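Long-range contacts in CPXV018 protein (Cowpox virus, PDB 4PDC), which probably acts as a secreted MHC class I-like decoy that binds the immune receptor NKG2D and blocks recognition of host ligands: residues F44-D48 with L141-M145; F62-F66 with T120-L125; Y82-Y86 with C134-R139; E103-K107 with M116-T120. The protein carries 2 engineered substitutions. One frame throughout, in Å; residues are numbered along the deposited sequence.

Contact 1: F44-D48 with L141-M145; sequences FMIGD and LVRKM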
loop_
_atom_site.group_PDB
_atom_site.type_symbol
_atom_site.label_atom_id
_atom_site.label_comp_id
_atom_site.label_asym_id
_atom_site.label_seq_id
_atom_site.Cartn_x
_atom_site.Cartn_y
_atom_site.Cartn_z
ATOM N N PHE E 44 -26.870 -5.443 1.760
ATOM C CA PHE E 44 -25.863 -6.327 1.178
ATOM C C PHE E 44 -24.507 -6.203 1.876
ATOM O O PHE E 44 -23.601 -6.988 1.608
ATOM C CB PHE E 44 -25.724 -6.080 -0.338
ATOM C CG PHE E 44 -24.951 -4.839 -0.711
ATOM C CD1 PHE E 44 -23.565 -4.835 -0.709
ATOM C CD2 PHE E 44 -25.613 -3.696 -1.121
ATOM C CE1 PHE E 44 -22.858 -3.704 -1.069
ATOM C CE2 PHE E 44 -24.908 -2.560 -1.487
ATOM C CZ PHE E 44 -23.527 -2.567 -1.460
ATOM N N MET E 45 -24.377 -5.244 2.790
ATOM C CA MET E 45 -23.140 -5.075 3.555
ATOM C C MET E 45 -23.198 -5.754 4.924
ATOM O O MET E 45 -22.188 -5.861 5.616
ATOM C CB MET E 45 -22.827 -3.587 3.734
ATOM C CG MET E 45 -22.297 -2.906 2.477
ATOM S SD MET E 45 -20.845 -3.711 1.769
ATOM C CE MET E 45 -19.731 -3.742 3.164
ATOM N N ILE E 46 -24.379 -6.212 5.319
ATOM C CA ILE E 46 -24.524 -6.895 6.598
ATOM C C ILE E 46 -23.748 -8.206 6.591
ATOM O O ILE E 46 -23.879 -9.011 5.671
ATOM C CB ILE E 46 -26.007 -7.149 6.927
ATOM C CG1 ILE E 46 -26.676 -5.815 7.279
ATOM C CG2 ILE E 46 -26.151 -8.138 8.092
ATOM C CD1 ILE E 46 -28.173 -5.884 7.483
ATOM N N GLY E 47 -22.928 -8.401 7.620
ATOM C CA GLY E 47 -22.146 -9.615 7.758
ATOM C C GLY E 47 -20.819 -9.579 7.020
ATOM O O GLY E 47 -20.042 -10.530 7.091
ATOM N N ASP E 48 -20.553 -8.488 6.309
ATOM C CA ASP E 48 -19.292 -8.354 5.588
ATOM C C ASP E 48 -18.111 -8.426 6.556
ATOM O O ASP E 48 -18.110 -7.759 7.587
ATOM C CB ASP E 48 -19.255 -7.045 4.806
ATOM C CG ASP E 48 -17.870 -6.728 4.275
ATOM O OD1 ASP E 48 -17.408 -7.432 3.354
ATOM O OD2 ASP E 48 -17.244 -5.774 4.781
ATOM N N LEU E 141 -17.539 -4.453 -4.624
ATOM C CA LEU E 141 -18.758 -4.019 -3.942
ATOM C C LEU E 141 -19.944 -3.991 -4.901
ATOM O O LEU E 141 -21.073 -4.284 -4.508
ATOM C CB LEU E 141 -18.558 -2.644 -3.304
ATOM C CG LEU E 141 -17.631 -2.607 -2.086
ATOM C CD1 LEU E 141 -17.275 -1.171 -1.739
ATOM C CD2 LEU E 141 -18.255 -3.312 -0.885
ATOM N N VAL E 142 -19.690 -3.641 -6.157
ATOM C CA VAL E 142 -20.730 -3.704 -7.174
ATOM C C VAL E 142 -21.211 -5.149 -7.294
ATOM O O VAL E 142 -22.400 -5.401 -7.472
ATOM C CB VAL E 142 -20.226 -3.183 -8.538
ATOM C CG1 VAL E 142 -21.203 -3.536 -9.655
ATOM C CG2 VAL E 142 -20.023 -1.674 -8.488
ATOM N N ARG E 143 -20.281 -6.090 -7.176
ATOM C CA ARG E 143 -20.610 -7.510 -7.254
ATOM C C ARG E 143 -21.566 -7.926 -6.137
ATOM O O ARG E 143 -22.582 -8.570 -6.397
ATOM C CB ARG E 143 -19.333 -8.351 -7.202
ATOM C CG ARG E 143 -19.557 -9.854 -7.147
ATOM C CD ARG E 143 -20.287 -10.368 -8.375
ATOM N NE ARG E 143 -20.459 -11.818 -8.328
ATOM C CZ ARG E 143 -19.538 -12.700 -8.707
ATOM N NH1 ARG E 143 -18.365 -12.288 -9.171
ATOM N NH2 ARG E 143 -19.790 -13.997 -8.622
ATOM N N LYS E 144 -21.239 -7.561 -4.899
ATOM C CA LYS E 144 -22.108 -7.857 -3.763
ATOM C C LYS E 144 -23.487 -7.253 -3.976
ATOM O O LYS E 144 -24.506 -7.910 -3.777
ATOM C CB LYS E 144 -21.521 -7.314 -2.459
ATOM C CG LYS E 144 -20.187 -7.904 -2.063
ATOM C CD LYS E 144 -19.807 -7.499 -0.644
ATOM C CE LYS E 144 -20.592 -8.288 0.393
ATOM N NZ LYS E 144 -20.242 -7.895 1.785
ATOM N N MET E 145 -23.499 -5.989 -4.381
ATOM C CA MET E 145 -24.734 -5.237 -4.537
ATOM C C MET E 145 -25.637 -5.858 -5.599
ATOM O O MET E 145 -26.857 -5.912 -5.435
ATOM C CB MET E 145 -24.413 -3.782 -4.889
ATOM C CG MET E 145 -25.630 -2.904 -5.139
ATOM S SD MET E 145 -26.084 -2.837 -6.881
ATOM C CE MET E 145 -24.705 -1.923 -7.570
HETATM O O HOH W 1 -21.911 -9.225 3.582
#
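Phe44 lays one face of its ring against the helix 131-146, under the first methylene of Met145: Met145 CB stands 3.8 Å from the ring centroid and 18° off its normal, a CH-pi contact. The ring gets there because CG sits between the backbone N and the carbonyl carbon (chi1 77°), turning it toward the helix. Lys144 CB meets the ring obliquely, 3.7 Å from Phe44 CD1. Beyond CB the lysine bends once at chi3 (76°) and brings its ammonium to the type II beta turn Met45-Asp48. There NZ forms a weak salt bridge with Asp48 OD1 at 3.3 Å, and it donates to a water at 2.8 Å from NZ. That water donates in turn to Ile46 O, 2.9 Å away, so the ammonium is tied to the turn both directly and through solvent. The stronger partner of the carboxylate is the backbone N of Leu52, which binds OD2. Met45, bent at chi2 and chi3, brings SD to 3.7 Å from Leu141 CD2. This loop, between strand 38-40 and helix 51-64, and the late turns of helix 131-146 close over the sheet, with Phe44 and Leu141 on Ile30 of strand 29-33 and Met145 on Leu25 of strand 16-25.

Contact 2: F62-F66 with T120-L125; sequences FFSLF and TSEFRL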
loop_
_atom_site.group_PDB
_atom_site.type_symbol
_atom_site.label_atom_id
_atom_site.label_comp_id
_atom_site.label_asym_id
_atom_site.label_seq_id
_atom_site.Cartn_x
_atom_site.Cartn_y
_atom_site.Cartn_z
ATOM N N PHE E 62 -6.818 7.503 9.731
ATOM C CA PHE E 62 -6.941 8.767 9.003
ATOM C C PHE E 62 -7.045 9.943 9.967
ATOM O O PHE E 62 -6.400 10.975 9.779
ATOM C CB PHE E 62 -8.162 8.748 8.074
ATOM C CG PHE E 62 -8.404 10.054 7.360
ATOM C CD1 PHE E 62 -7.846 10.292 6.116
ATOM C CD2 PHE E 62 -9.197 11.040 7.931
ATOM C CE1 PHE E 62 -8.069 11.497 5.458
ATOM C CE2 PHE E 62 -9.427 12.238 7.276
ATOM C CZ PHE E 62 -8.859 12.467 6.042
ATOM N N PHE E 63 -7.856 9.780 11.007
ATOM C CA PHE E 63 -8.063 10.848 11.976
ATOM C C PHE E 63 -6.945 10.919 13.013
ATOM O O PHE E 63 -6.514 12.005 13.390
ATOM C CB PHE E 63 -9.409 10.672 12.675
ATOM C CG PHE E 63 -10.587 10.920 11.777
ATOM C CD1 PHE E 63 -10.914 12.207 11.385
ATOM C CD2 PHE E 63 -11.365 9.868 11.325
ATOM C CE1 PHE E 63 -11.998 12.442 10.559
ATOM C CE2 PHE E 63 -12.450 10.095 10.500
ATOM C CZ PHE E 63 -12.765 11.384 10.115
ATOM N N SER E 64 -6.468 9.766 13.468
ATOM C CA SER E 64 -5.485 9.738 14.546
ATOM C C SER E 64 -4.104 10.170 14.053
ATOM O O SER E 64 -3.249 10.541 14.850
ATOM C CB SER E 64 -5.413 8.344 15.175
ATOM O OG SER E 64 -4.901 7.392 14.264
ATOM N N LEU E 65 -3.898 10.129 12.739
ATOM C CA LEU E 65 -2.651 10.592 12.134
ATOM C C LEU E 65 -2.673 12.098 11.854
ATOM O O LEU E 65 -1.634 12.695 11.566
ATOM C CB LEU E 65 -2.378 9.841 10.828
ATOM C CG LEU E 65 -1.976 8.371 10.940
ATOM C CD1 LEU E 65 -2.036 7.707 9.570
ATOM C CD2 LEU E 65 -0.587 8.240 11.536
ATOM N N PHE E 66 -3.852 12.708 11.923
ATOM C CA PHE E 66 -3.966 14.142 11.677
ATOM C C PHE E 66 -3.533 14.908 12.918
ATOM O O PHE E 66 -4.145 14.788 13.977
ATOM C CB PHE E 66 -5.397 14.522 11.287
ATOM C CG PHE E 66 -5.573 15.987 10.984
ATOM C CD1 PHE E 66 -4.780 16.614 10.035
ATOM C CD2 PHE E 66 -6.536 16.732 11.639
ATOM C CE1 PHE E 66 -4.943 17.963 9.752
ATOM C CE2 PHE E 66 -6.704 18.079 11.362
ATOM C CZ PHE E 66 -5.908 18.693 10.422
ATOM N N THR E 120 -2.116 16.755 3.847
ATOM C CA THR E 120 -1.950 15.427 4.458
ATOM C C THR E 120 -3.128 14.470 4.314
ATOM O O THR E 120 -2.992 13.284 4.614
ATOM C CB THR E 120 -1.666 15.531 5.975
ATOM O OG1 THR E 120 -2.840 15.990 6.660
ATOM C CG2 THR E 120 -0.497 16.459 6.247
ATOM N N SER E 121 -4.284 14.962 3.884
ATOM C CA SER E 121 -5.471 14.112 3.817
ATOM C C SER E 121 -5.299 12.933 2.853
ATOM O O SER E 121 -5.537 11.782 3.225
ATOM C CB SER E 121 -6.692 14.942 3.416
ATOM O OG SER E 121 -7.190 15.660 4.532
ATOM N N GLU E 122 -4.895 13.216 1.616
ATOM C CA GLU E 122 -4.687 12.155 0.632
ATOM C C GLU E 122 -3.642 11.167 1.144
ATOM O O GLU E 122 -3.826 9.955 1.080
ATOM C CB GLU E 122 -4.253 12.738 -0.718
ATOM C CG GLU E 122 -4.126 11.696 -1.824
ATOM C CD GLU E 122 -3.734 12.294 -3.165
ATOM O OE1 GLU E 122 -3.572 13.529 -3.249
ATOM O OE2 GLU E 122 -3.586 11.522 -4.137
ATOM N N PHE E 123 -2.549 11.715 1.665
ATOM C CA PHE E 123 -1.483 10.938 2.282
ATOM C C PHE E 123 -2.025 9.995 3.357
ATOM O O PHE E 123 -1.740 8.797 3.343
ATOM C CB PHE E 123 -0.445 11.905 2.870
ATOM C CG PHE E 123 0.626 11.252 3.695
ATOM C CD1 PHE E 123 1.808 10.827 3.110
ATOM C CD2 PHE E 123 0.472 11.107 5.065
ATOM C CE1 PHE E 123 2.803 10.246 3.870
ATOM C CE2 PHE E 123 1.463 10.523 5.830
ATOM C CZ PHE E 123 2.632 10.096 5.233
ATOM N N ARG E 124 -2.827 10.531 4.271
ATOM C CA ARG E 124 -3.318 9.756 5.404
ATOM C C ARG E 124 -4.333 8.694 4.968
ATOM O O ARG E 124 -4.490 7.671 5.633
ATOM C CB ARG E 124 -3.921 10.697 6.455
ATOM C CG ARG E 124 -2.872 11.366 7.342
ATOM C CD ARG E 124 -3.325 12.727 7.848
ATOM N NE ARG E 124 -4.726 12.690 8.227
ATOM C CZ ARG E 124 -5.658 13.537 7.807
ATOM N NH1 ARG E 124 -5.371 14.555 7.002
ATOM N NH2 ARG E 124 -6.897 13.373 8.230
ATOM N N LEU E 125 -5.003 8.923 3.843
ATOM C CA LEU E 125 -5.931 7.939 3.293
ATOM C C LEU E 125 -5.205 6.824 2.543
ATOM O O LEU E 125 -5.557 5.648 2.668
ATOM C CB LEU E 125 -6.937 8.611 2.353
ATOM C CG LEU E 125 -7.804 7.659 1.517
ATOM C CD1 LEU E 125 -8.616 6.733 2.406
ATOM C CD2 LEU E 125 -8.715 8.437 0.583
#
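Arg124 reaches from helix 113-126 to the C-terminal end of helix 51-64, where the two helices come together above the sheet of the MHC class I-like platform. Its hydrogen bonds grip Phe62 side-on, with NE and NH2 both 2.9 Å from Phe62 O and that oxygen only 2° out of the guanidinium plane. The two donors use the acceptor differently: NE approaches in the carbonyl plane, NH2 from well above it. NH1 turns back to its own helix, donating to Thr120 OG1 at 2.9 Å and weakly to Ser121 OG; these hydroxyls have further partners in Met116 O and Trp117 O. All three nitrogens are therefore engaged, which fixes the rotation of the buried group.

As a cation-pi pair, Arg124 CZ lies over the face of Phe62, 3.9 Å from the ring centroid, although the ring and guanidinium planes are tilted 43° apart; NH2 sits over that face, a tight 2.9 Å from Phe62 CE2. Among carbon contacts, Phe66 CB covers the opposite guanidinium face and Leu65 CB packs on Arg124 CG; the Phe66 ring also meets Trp117 edge-to-face. Ser121 O lies at the edge of the Phe62 ring, near its plane, 3.4 Å from Phe62 CE1.

Contact 3: Y82-Y86 with C134-R139; sequences YECDY and CIMHLR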
loop_
_atom_site.group_PDB
_atom_site.type_symbol
_atom_site.label_atom_id
_atom_site.label_comp_id
_atom_site.label_asym_id
_atom_site.label_seq_id
_atom_site.Cartn_x
_atom_site.Cartn_y
_atom_site.Cartn_z
ATOM N N TYR E 82 -13.118 11.846 -1.356
ATOM C CA TYR E 82 -12.334 11.055 -2.296
ATOM C C TYR E 82 -13.226 10.052 -3.012
ATOM O O TYR E 82 -13.932 9.266 -2.373
ATOM C CB TYR E 82 -11.186 10.326 -1.591
ATOM C CG TYR E 82 -10.353 9.520 -2.558
ATOM C CD1 TYR E 82 -9.372 10.129 -3.330
ATOM C CD2 TYR E 82 -10.563 8.157 -2.721
ATOM C CE1 TYR E 82 -8.615 9.403 -4.227
ATOM C CE2 TYR E 82 -9.811 7.423 -3.618
ATOM C CZ TYR E 82 -8.839 8.049 -4.367
ATOM O OH TYR E 82 -8.086 7.324 -5.265
ATOM N N GLU E 83 -13.186 10.087 -4.341
ATOM C CA GLU E 83 -14.059 9.261 -5.164
ATOM C C GLU E 83 -13.285 8.616 -6.298
ATOM O O GLU E 83 -12.537 9.292 -6.999
ATOM C CB GLU E 83 -15.203 10.102 -5.736
ATOM C CG GLU E 83 -16.193 9.326 -6.584
ATOM C CD GLU E 83 -17.171 10.234 -7.301
ATOM O OE1 GLU E 83 -16.849 10.670 -8.425
ATOM O OE2 GLU E 83 -18.254 10.514 -6.742
ATOM N N CYS E 84 -13.463 7.308 -6.469
ATOM C CA CYS E 84 -12.949 6.628 -7.650
ATOM C C CYS E 84 -14.138 6.200 -8.503
ATOM O O CYS E 84 -15.225 5.922 -7.989
ATOM C CB CYS E 84 -12.056 5.436 -7.277
ATOM S SG CYS E 84 -12.847 4.023 -6.470
ATOM N N ASP E 85 -13.919 6.174 -9.812
ATOM C CA ASP E 85 -14.977 5.935 -10.782
ATOM C C ASP E 85 -14.513 4.893 -11.788
ATOM O O ASP E 85 -13.452 5.044 -12.395
ATOM C CB ASP E 85 -15.345 7.245 -11.485
ATOM C CG ASP E 85 -16.464 7.083 -12.498
ATOM O OD1 ASP E 85 -16.252 6.411 -13.532
ATOM O OD2 ASP E 85 -17.552 7.652 -12.269
ATOM N N TYR E 86 -15.296 3.829 -11.946
ATOM C CA TYR E 86 -15.002 2.798 -12.938
ATOM C C TYR E 86 -16.104 2.773 -13.990
ATOM O O TYR E 86 -17.211 2.285 -13.747
ATOM C CB TYR E 86 -14.854 1.431 -12.277
ATOM C CG TYR E 86 -14.128 0.421 -13.134
ATOM C CD1 TYR E 86 -12.833 0.659 -13.566
ATOM C CD2 TYR E 86 -14.733 -0.773 -13.500
ATOM C CE1 TYR E 86 -12.159 -0.258 -14.342
ATOM C CE2 TYR E 86 -14.064 -1.699 -14.275
ATOM C CZ TYR E 86 -12.776 -1.436 -14.690
ATOM O OH TYR E 86 -12.101 -2.348 -15.468
ATOM N N CYS E 134 -9.089 1.335 -4.485
ATOM C CA CYS E 134 -10.442 1.877 -4.487
ATOM C C CYS E 134 -11.253 1.314 -5.650
ATOM O O CYS E 134 -12.428 0.987 -5.495
ATOM C CB CYS E 134 -10.405 3.407 -4.556
ATOM S SG CYS E 134 -12.033 4.199 -4.591
ATOM N N ILE E 135 -10.615 1.187 -6.809
ATOM C CA ILE E 135 -11.276 0.647 -7.993
ATOM C C ILE E 135 -11.599 -0.834 -7.800
ATOM O O ILE E 135 -12.670 -1.301 -8.183
ATOM C CB ILE E 135 -10.399 0.821 -9.258
ATOM C CG1 ILE E 135 -10.190 2.309 -9.572
ATOM C CG2 ILE E 135 -11.012 0.093 -10.459
ATOM C CD1 ILE E 135 -11.430 3.035 -10.063
ATOM N N MET E 136 -10.665 -1.577 -7.216
ATOM C CA MET E 136 -10.874 -3.003 -7.006
ATOM C C MET E 136 -11.935 -3.241 -5.932
ATOM O O MET E 136 -12.736 -4.174 -6.043
ATOM C CB MET E 136 -9.557 -3.688 -6.641
ATOM C CG MET E 136 -8.548 -3.683 -7.781
ATOM S SD MET E 136 -9.108 -4.623 -9.214
ATOM C CE MET E 136 -8.831 -6.293 -8.634
ATOM N N HIS E 137 -11.948 -2.401 -4.899
ATOM C CA HIS E 137 -13.015 -2.459 -3.901
ATOM C C HIS E 137 -14.357 -2.133 -4.546
ATOM O O HIS E 137 -15.361 -2.801 -4.290
ATOM C CB HIS E 137 -12.754 -1.492 -2.745
ATOM C CG HIS E 137 -11.677 -1.940 -1.808
ATOM N ND1 HIS E 137 -11.676 -1.613 -0.468
ATOM C CD2 HIS E 137 -10.563 -2.682 -2.015
ATOM C CE1 HIS E 137 -10.610 -2.136 0.109
ATOM N NE2 HIS E 137 -9.918 -2.789 -0.808
ATOM N N LEU E 138 -14.366 -1.098 -5.379
ATOM C CA LEU E 138 -15.573 -0.673 -6.081
ATOM C C LEU E 138 -16.172 -1.825 -6.886
ATOM O O LEU E 138 -17.360 -2.112 -6.783
ATOM C CB LEU E 138 -15.264 0.517 -6.995
ATOM C CG LEU E 138 -16.328 0.914 -8.022
ATOM C CD1 LEU E 138 -17.668 1.198 -7.355
ATOM C CD2 LEU E 138 -15.863 2.124 -8.820
ATOM N N ARG E 139 -15.341 -2.491 -7.675
ATOM C CA ARG E 139 -15.805 -3.598 -8.496
ATOM C C ARG E 139 -16.298 -4.761 -7.628
ATOM O O ARG E 139 -17.301 -5.403 -7.942
ATOM C CB ARG E 139 -14.686 -4.051 -9.435
ATOM C CG ARG E 139 -14.348 -3.015 -10.500
ATOM C CD ARG E 139 -13.156 -3.436 -11.343
ATOM N NE ARG E 139 -13.444 -4.620 -12.143
ATOM C CZ ARG E 139 -12.516 -5.381 -12.711
ATOM N NH1 ARG E 139 -11.230 -5.087 -12.567
ATOM N NH2 ARG E 139 -12.874 -6.445 -13.418
#
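Cys84 carries SG between its backbone N and carbonyl carbon (chi1 67°), while Cys134 holds SG anti to its own N; with these settings the two sulfurs meet from strand and helix and close a disulfide, SG to SG 2.1 Å. Its torsion about the S-S bond, -84°, is close to the relaxed value and of the left-handed sense, so the link shows no sign of twist strain. Cys134 SG also comes obliquely to the Tyr82 ring, 4.0 Å from Tyr82 CE2, a sulfur-aromatic contact. In the MHC class I platform a disulfide likewise joins the first strand of the second half of the sheet to the helix above it, and this bond has the same placement: helix 131-146 lies on strand 75-87, which pairs with the central strand 2-13. The short segments 82-86 and 134-139 pass with axes 8.1 Å apart at closest and 63° between their directions. Because strand side chains alternate, Cys84 and Tyr86 point at the helix, Glu83 and Asp85 away. Tyr86 takes the far end. Arg139 CD lies over one face of its ring, 3.5 Å from Tyr86 CE2, as a CH-pi contact, and the guanidinium continues at only a small angle to the ring plane, with the phenol oxygen over its face. Ile135 splits its branches between two neighbours: CG2 meets Tyr86 CD1 at 3.6 Å, whereas CD1 packs on Cys84 CB at 3.7 Å. Leu138 CD2 fills in beside the strand, 3.7 Å from Tyr86 CB, and the same leucine rests on His2 and Leu4 of strand 2-13.

Contact 4: E103-K107 with M116-T120; sequences EYTVK and MWLTT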
loop_
_atom_site.group_PDB
_atom_site.type_symbol
_atom_site.label_atom_id
_atom_site.label_comp_id
_atom_site.label_asym_id
_atom_site.label_seq_id
_atom_site.Cartn_x
_atom_site.Cartn_y
_atom_site.Cartn_z
ATOM N N GLU E 103 -14.844 24.947 -0.759
ATOM C CA GLU E 103 -13.754 24.264 -1.448
ATOM C C GLU E 103 -12.498 25.115 -1.482
ATOM O O GLU E 103 -12.559 26.332 -1.641
ATOM C CB GLU E 103 -14.145 23.899 -2.884
ATOM C CG GLU E 103 -14.730 22.510 -3.046
ATOM C CD GLU E 103 -14.570 21.966 -4.455
ATOM O OE1 GLU E 103 -13.430 21.610 -4.831
ATOM O OE2 GLU E 103 -15.583 21.888 -5.183
ATOM N N TYR E 104 -11.353 24.462 -1.341
ATOM C CA TYR E 104 -10.078 25.136 -1.510
ATOM C C TYR E 104 -9.051 24.136 -2.019
ATOM O O TYR E 104 -9.240 22.921 -1.904
ATOM C CB TYR E 104 -9.628 25.790 -0.198
ATOM C CG TYR E 104 -9.240 24.841 0.920
ATOM C CD1 TYR E 104 -10.194 24.075 1.583
ATOM C CD2 TYR E 104 -7.923 24.744 1.339
ATOM C CE1 TYR E 104 -9.835 23.220 2.613
ATOM C CE2 TYR E 104 -7.555 23.896 2.367
ATOM C CZ TYR E 104 -8.511 23.136 2.997
ATOM O OH TYR E 104 -8.138 22.298 4.024
ATOM N N THR E 105 -7.982 24.651 -2.616
ATOM C CA THR E 105 -6.937 23.804 -3.178
ATOM C C THR E 105 -5.545 24.380 -2.958
ATOM O O THR E 105 -4.545 23.694 -3.168
ATOM C CB THR E 105 -7.140 23.600 -4.695
ATOM O OG1 THR E 105 -6.905 24.837 -5.381
ATOM C CG2 THR E 105 -8.550 23.114 -4.995
ATOM N N VAL E 106 -5.481 25.640 -2.536
ATOM C CA VAL E 106 -4.211 26.347 -2.427
ATOM C C VAL E 106 -3.673 26.338 -0.998
ATOM O O VAL E 106 -4.354 26.745 -0.057
ATOM C CB VAL E 106 -4.347 27.806 -2.903
ATOM C CG1 VAL E 106 -3.014 28.537 -2.794
ATOM C CG2 VAL E 106 -4.854 27.849 -4.338
ATOM N N LYS E 107 -2.435 25.876 -0.857
ATOM C CA LYS E 107 -1.733 25.880 0.420
ATOM C C LYS E 107 -1.093 27.240 0.656
ATOM O O LYS E 107 -0.497 27.811 -0.257
ATOM C CB LYS E 107 -0.662 24.785 0.439
ATOM C CG LYS E 107 0.186 24.740 1.703
ATOM C CD LYS E 107 1.432 23.897 1.499
ATOM C CE LYS E 107 2.261 23.809 2.774
ATOM N NZ LYS E 107 2.737 25.146 3.233
ATOM N N MET E 116 -2.612 21.955 6.907
ATOM C CA MET E 116 -2.199 20.590 7.206
ATOM C C MET E 116 -3.205 19.590 6.642
ATOM O O MET E 116 -2.834 18.540 6.115
ATOM C CB MET E 116 -2.052 20.395 8.713
ATOM C CG MET E 116 -1.461 19.050 9.093
ATOM S SD MET E 116 -1.418 18.776 10.875
ATOM C CE MET E 116 -0.412 20.164 11.409
ATOM N N TRP E 117 -4.483 19.924 6.767
ATOM C CA TRP E 117 -5.554 19.087 6.245
ATOM C C TRP E 117 -5.403 18.911 4.736
ATOM O O TRP E 117 -5.573 17.815 4.205
ATOM C CB TRP E 117 -6.908 19.709 6.584
ATOM C CG TRP E 117 -8.099 18.903 6.156
ATOM C CD1 TRP E 117 -8.841 19.078 5.025
ATOM C CD2 TRP E 117 -8.692 17.803 6.858
ATOM N NE1 TRP E 117 -9.862 18.159 4.979
ATOM C CE2 TRP E 117 -9.791 17.362 6.090
ATOM C CE3 TRP E 117 -8.402 17.151 8.060
ATOM C CZ2 TRP E 117 -10.601 16.302 6.489
ATOM C CZ3 TRP E 117 -9.208 16.096 8.453
ATOM C CH2 TRP E 117 -10.294 15.683 7.669
ATOM N N LEU E 118 -5.065 20.004 4.063
ATOM C CA LEU E 118 -4.904 20.016 2.614
ATOM C C LEU E 118 -3.710 19.189 2.166
ATOM O O LEU E 118 -3.785 18.467 1.169
ATOM C CB LEU E 118 -4.747 21.459 2.111
ATOM C CG LEU E 118 -4.465 21.654 0.614
ATOM C CD1 LEU E 118 -5.635 21.183 -0.239
ATOM C CD2 LEU E 118 -4.146 23.112 0.313
ATOM N N THR E 119 -2.605 19.297 2.894
ATOM C CA THR E 119 -1.373 18.652 2.470
ATOM C C THR E 119 -1.207 17.225 2.989
ATOM O O THR E 119 -0.252 16.553 2.602
ATOM C CB THR E 119 -0.138 19.460 2.907
ATOM O OG1 THR E 119 -0.076 19.526 4.338
ATOM C CG2 THR E 119 -0.197 20.867 2.338
ATOM N N THR E 120 -2.116 16.755 3.847
ATOM C CA THR E 120 -1.950 15.427 4.458
ATOM C C THR E 120 -3.128 14.470 4.314
ATOM O O THR E 120 -2.992 13.284 4.614
ATOM C CB THR E 120 -1.666 15.531 5.975
ATOM O OG1 THR E 120 -2.840 15.990 6.660
ATOM C CG2 THR E 120 -0.497 16.459 6.247
#
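Leu118 overlaps the backbone that follows strand 102-104, pressing CD2 to 3.5 Å from both Val106 C and Lys107 N, and its CB lies 3.7 Å from Tyr104 CE2. A chi1 of 176° carries CG outward toward residues 105-107, and its two methyls lie side by side along the chain: CD1 is near Thr105, CD2 near Val106 and Lys107. The leucine and tyrosine side chains run antiparallel alongside each other, Leu118 CB meeting the ring obliquely. The phenol end carries on to Trp117, where Tyr104 OH sits at the edge of the indole, near its plane, 3.4 Å from CD1; the hydroxyl's hydrogen-bond partner is Lys114 O, about one helical turn earlier, which helps to fix the phenol end. The Lys107 side chain adds methylene contacts, CD packing on Thr119 CG2 at 3.5 Å. Thr119 OG1 instead bonds Asn115 O and the backbone of the chain of another protein, probably the bound NKG2D. The contact joins the end of strand 102-104, outermost within this chain, and the residues after it to helix 113-126: Leu118 and Tyr104 both touch Tyr97 of strand 90-99, and Trp117 NE1 binds Thr79 O on strand 75-87.

Contacts 2 and 3 are the buried pair and contact 1 is partly buried, while contact 4 lies at the surface. Contacts 1 and 3 share helix 131-146, about 14 Å apart between centres, and contacts 2 and 4 share helix 113-126, touching where the indole of Trp117 packs on Phe62 and Arg124. Contacts 2 and 3 also meet, through Leu125 and Tyr82. Chemistry follows position. A buried arginine supplies the polar bonds of contact 2, and contact 3 relies on a covalent link with apolar and pi packing. Contact 1 adds a weak, water-assisted salt bridge beside an aromatic face, and contact 4 rests on leucine, threonine and lysine carbons and a tyrosine whose hydroxyl reaches the indole edge.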